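Local coordinates for protein voltage-sensor containing phosphatase (Ciona intestinalis, PDB 3V0D) that probably dephosphorylates membrane phosphoinositides under the control of a voltage sensor, through a PTEN-like phosphatase domain joined to a C2 domain, at residues 200-205 against 331-336; 233-238 against 262-267. The protein carries 1 engineered substitution. All blocks are in the same frame, centred on the assembly; numbering follows the deposited sequence.

Contact 1 of 2, residues 200-205 against 331-336; sequences KKLKVT and LTFSDA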
# COMPACT_ATOMS: atom_id res chain seq x y z
N LYS A 200 -3.42 -12.53 15.88
CA LYS A 200 -2.33 -12.45 16.83
C LYS A 200 -2.37 -11.09 17.48
O LYS A 200 -2.34 -10.05 16.80
CB LYS A 200 -1.01 -12.68 16.12
CG LYS A 200 0.19 -12.79 17.02
CD LYS A 200 1.27 -13.63 16.37
CE LYS A 200 2.40 -12.78 15.87
NZ LYS A 200 2.73 -13.16 14.48
N LYS A 201 -2.45 -11.08 18.80
CA LYS A 201 -2.50 -9.86 19.59
C LYS A 201 -1.10 -9.56 20.10
O LYS A 201 -0.45 -10.42 20.70
CB LYS A 201 -3.46 -10.07 20.77
CG LYS A 201 -4.91 -10.17 20.35
CD LYS A 201 -5.81 -10.43 21.55
CE LYS A 201 -7.23 -10.75 21.12
NZ LYS A 201 -8.03 -11.24 22.27
N LEU A 202 -0.64 -8.33 19.87
CA LEU A 202 0.72 -7.92 20.23
C LEU A 202 0.71 -6.55 20.86
O LEU A 202 -0.22 -5.76 20.64
CB LEU A 202 1.61 -7.81 18.97
CG LEU A 202 1.84 -9.05 18.09
CD1 LEU A 202 2.57 -8.63 16.81
CD2 LEU A 202 2.59 -10.11 18.87
N LYS A 203 1.76 -6.23 21.62
CA LYS A 203 2.03 -4.84 21.98
C LYS A 203 3.40 -4.46 21.48
O LYS A 203 4.33 -5.26 21.56
CB LYS A 203 1.99 -4.65 23.51
CG LYS A 203 0.59 -4.71 24.10
CD LYS A 203 0.63 -4.56 25.61
CE LYS A 203 -0.77 -4.56 26.22
NZ LYS A 203 -0.75 -4.34 27.71
N VAL A 204 3.57 -3.24 20.99
CA VAL A 204 4.92 -2.75 20.70
C VAL A 204 5.56 -2.31 22.01
O VAL A 204 4.96 -1.52 22.77
CB VAL A 204 4.87 -1.54 19.73
CG1 VAL A 204 6.25 -0.90 19.59
CG2 VAL A 204 4.37 -1.97 18.38
N THR A 205 6.76 -2.83 22.28
CA THR A 205 7.49 -2.48 23.50
C THR A 205 8.80 -1.76 23.23
O THR A 205 9.41 -1.23 24.17
CB THR A 205 7.80 -3.72 24.33
OG1 THR A 205 8.55 -4.61 23.51
CG2 THR A 205 6.52 -4.39 24.83
N LEU A 331 10.71 -2.95 15.20
CA LEU A 331 9.78 -2.95 16.31
C LEU A 331 9.95 -4.22 17.10
O LEU A 331 10.02 -5.32 16.52
CB LEU A 331 8.32 -2.87 15.85
CG LEU A 331 7.96 -1.65 15.02
CD1 LEU A 331 6.50 -1.73 14.59
CD2 LEU A 331 8.22 -0.37 15.79
N THR A 332 10.02 -4.09 18.42
CA THR A 332 10.01 -5.22 19.34
C THR A 332 8.60 -5.33 19.92
O THR A 332 7.98 -4.31 20.24
CB THR A 332 11.05 -4.99 20.44
OG1 THR A 332 12.33 -4.84 19.82
CG2 THR A 332 11.10 -6.13 21.45
N PHE A 333 8.14 -6.57 20.11
CA PHE A 333 6.77 -6.84 20.57
C PHE A 333 6.77 -7.72 21.81
O PHE A 333 7.65 -8.57 21.98
CB PHE A 333 6.00 -7.65 19.51
CG PHE A 333 5.88 -6.96 18.17
CD1 PHE A 333 6.56 -7.45 17.07
CD2 PHE A 333 5.07 -5.84 18.01
CE1 PHE A 333 6.43 -6.84 15.83
CE2 PHE A 333 4.93 -5.22 16.78
CZ PHE A 333 5.63 -5.72 15.68
N SER A 334 5.71 -7.58 22.60
CA SER A 334 5.33 -8.59 23.57
C SER A 334 4.04 -9.26 23.10
O SER A 334 3.23 -8.68 22.37
CB SER A 334 5.13 -7.97 24.95
OG SER A 334 4.05 -7.06 24.95
N ASP A 335 3.89 -10.51 23.51
CA ASP A 335 2.70 -11.30 23.23
C ASP A 335 1.56 -10.83 24.11
O ASP A 335 1.69 -10.83 25.34
CB ASP A 335 3.03 -12.78 23.50
CG ASP A 335 1.79 -13.68 23.54
OD1 ASP A 335 0.84 -13.47 22.76
OD2 ASP A 335 1.80 -14.66 24.33
N ALA A 336 0.44 -10.47 23.51
CA ALA A 336 -0.64 -9.80 24.23
C ALA A 336 -1.95 -10.57 24.18
O ALA A 336 -3.04 -9.98 24.31
CB ALA A 336 -0.83 -8.39 23.71
O HOH W 1 0.52 -13.05 20.20
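Two inner, adjacent strands of the five-stranded antiparallel sheet in the PTEN-type C2 domain meet here, where Lys203 and Ser334 form a hydrogen-bonded pair flanked by the non-hydrogen-bonded pairs Leu202–Asp335 and Val204–Phe333. Lys203 N gives its proton to Ser334 O at 3.0 Å, and Ser334 N returns one to Lys203 O. Thr205 N continues the ladder to Thr332 O at 2.8 Å, a nearly straight bond. At the other end Ala336 N reaches Lys201 O from above the carbonyl plane, 45° out of it, as the strand gives way to a loop. A water bridges Lys201 O and Asp335 OD1, so the carboxylate is tied to the backbone indirectly.

Phe333 carries the apolar face. Its CG lies anti to the carbonyl carbon (chi1 -59°), which lays the ring beside Leu202; the methyl CD1 sits 3.9 Å from the ring centroid, only 11° off the normal, a CH-pi contact. Val204 CG2 approaches ring atom CE2 obliquely at 3.7 Å. These buried residues face the interior of the C2 beta-sandwich, where Phe294 of the second sheet meets the Phe333 ring, and the leucine methyl suits the ring's flat surface.

On the face of Lys203 and Ser334, a long chain and a small hydroxyl tolerate partial exposure. Ser334 OG lies 3.5 Å from Lys203 CB, and Thr205 CG2 packs beside the serine. Ala336, next to them, is small enough to let its CB rest 4.0 Å from Lys203 CG, while the extended lysine chain carries its ammonium away from the strand pair.

Contact 2 of 2, residues 233-238 against 262-267; sequences EVLLCK and NCPVLA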
# COMPACT_ATOMS: atom_id res chain seq x y z
N GLU A 233 -5.61 6.85 15.85
CA GLU A 233 -4.42 6.81 16.67
C GLU A 233 -4.66 6.00 17.92
O GLU A 233 -5.64 6.25 18.65
CB GLU A 233 -3.99 8.21 17.06
CG GLU A 233 -2.81 8.24 18.01
CD GLU A 233 -2.45 9.63 18.43
OE1 GLU A 233 -2.80 9.99 19.55
OE2 GLU A 233 -1.85 10.37 17.65
N VAL A 234 -3.79 5.02 18.19
CA VAL A 234 -3.87 4.24 19.41
C VAL A 234 -2.67 4.49 20.34
O VAL A 234 -2.76 4.16 21.51
CB VAL A 234 -4.14 2.74 19.20
CG1 VAL A 234 -5.46 2.54 18.45
CG2 VAL A 234 -3.00 2.08 18.45
N LEU A 235 -1.58 5.09 19.84
CA LEU A 235 -0.45 5.47 20.71
C LEU A 235 0.34 6.57 20.02
O LEU A 235 0.51 6.54 18.78
CB LEU A 235 0.48 4.28 21.00
CG LEU A 235 1.50 4.49 22.11
CD1 LEU A 235 0.82 4.64 23.47
CD2 LEU A 235 2.50 3.37 22.15
N LEU A 236 0.83 7.51 20.82
CA LEU A 236 1.77 8.51 20.36
C LEU A 236 2.94 8.53 21.35
O LEU A 236 2.74 8.62 22.57
CB LEU A 236 1.11 9.88 20.29
CG LEU A 236 2.00 11.02 19.77
CD1 LEU A 236 2.53 10.77 18.35
CD2 LEU A 236 1.22 12.33 19.85
N CYS A 237 4.16 8.44 20.81
CA CYS A 237 5.39 8.51 21.59
C CYS A 237 6.21 9.70 21.10
O CYS A 237 6.41 9.85 19.91
CB CYS A 237 6.24 7.26 21.38
SG CYS A 237 5.40 5.70 21.80
N LYS A 238 6.69 10.52 22.03
CA LYS A 238 7.53 11.67 21.67
C LYS A 238 8.87 11.44 22.35
O LYS A 238 8.96 11.39 23.58
CB LYS A 238 6.90 13.01 22.09
CG LYS A 238 5.46 13.16 21.62
CD LYS A 238 4.87 14.49 22.01
CE LYS A 238 3.42 14.57 21.60
NZ LYS A 238 2.83 15.90 21.83
N ASN A 262 3.04 1.82 27.45
CA ASN A 262 1.59 1.99 27.44
C ASN A 262 0.93 1.63 26.12
O ASN A 262 -0.18 2.06 25.85
CB ASN A 262 1.19 3.39 27.88
CG ASN A 262 1.79 3.76 29.20
OD1 ASN A 262 1.74 2.98 30.15
ND2 ASN A 262 2.39 4.94 29.27
N CYS A 263 1.59 0.82 25.28
CA CYS A 263 0.93 0.43 24.03
C CYS A 263 -0.31 -0.42 24.34
O CYS A 263 -0.22 -1.37 25.10
CB CYS A 263 1.88 -0.37 23.18
SG CYS A 263 1.27 -0.70 21.50
N PRO A 264 -1.45 -0.10 23.71
CA PRO A 264 -2.60 -0.99 23.87
C PRO A 264 -2.39 -2.26 23.06
O PRO A 264 -1.48 -2.36 22.22
CB PRO A 264 -3.75 -0.16 23.27
CG PRO A 264 -3.09 0.67 22.24
CD PRO A 264 -1.76 1.05 22.85
N VAL A 265 -3.22 -3.26 23.33
CA VAL A 265 -3.22 -4.47 22.50
C VAL A 265 -3.51 -4.12 21.03
O VAL A 265 -4.46 -3.39 20.74
CB VAL A 265 -4.24 -5.49 23.03
CG1 VAL A 265 -4.25 -6.73 22.15
CG2 VAL A 265 -3.93 -5.89 24.49
N LEU A 266 -2.65 -4.62 20.15
CA LEU A 266 -2.73 -4.40 18.70
C LEU A 266 -3.10 -5.72 18.04
O LEU A 266 -2.58 -6.77 18.39
CB LEU A 266 -1.37 -3.97 18.16
CG LEU A 266 -0.75 -2.73 18.81
CD1 LEU A 266 0.62 -2.51 18.20
CD2 LEU A 266 -1.62 -1.49 18.71
N ALA A 267 -3.97 -5.64 17.05
CA ALA A 267 -4.31 -6.81 16.25
C ALA A 267 -4.65 -6.32 14.85
O ALA A 267 -5.23 -5.24 14.68
CB ALA A 267 -5.50 -7.55 16.86
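Val234 and Leu235 meet the loop 262-267 mainly through aliphatic carbon, with two backbone carbonyls brought close. The pyrrolidine ring of Pro264 turns its CG to Val234 CB at 3.8 Å, and its CD lies 3.5 Å from Val234 O, so the proline covers side chain and backbone together. Val234 also reaches further along the loop: its methyl CG2, placed between the backbone N and the carbonyl carbon, meets Leu266 CD2 at 3.8 Å.

Leu235 divides its two methyls between neighbouring loop residues. With CG anti to the backbone N (chi1 -168°), the branch comes up against the loop, CD1 lying 3.6 Å from Asn262 O and CD2 3.9 Å from Cys263 CB. A forked leucine suits this place, since one branch can meet the peptide and the other the small cysteine side chain. Proline is equally apt, giving a compact apolar surface that needs no backbone N-H partner.

Further out, a classic beta bulge explains how two consecutive residues can both turn to the loop: Val234 and Leu235 both face Ile227 on the adjoining strand 223-229. Asn262 is held by its ND2, which hydrogen-bonds to Asn244 OD1. The loop crosses between the two sheets of the PTEN-type C2 beta-sandwich, from strand 255-260 to strand 269-276, and it packs across the outermost strand 232-238 of the four-stranded sheet, with Val260 lying against Leu235.

Contacts 1 and 2 lie in the same C2 domain, their centres about 10 Å apart, and the loop 262-267 joins them directly. One side of this loop serves strand 202-205: Leu202 O stands 2.7 Å from Leu266 N, a probable hydrogen bond, and Val204 O packs 3.3 Å from Cys263 CB. Lys203 adds its aliphatic chain, with CD 3.3 Å from Cys263 O. Contact 1 is thus pairing within one sheet, whereas contact 2 brings the connecting loop against the edge strand of the other. In sequence, both segments of contact 2 fall between those of contact 1.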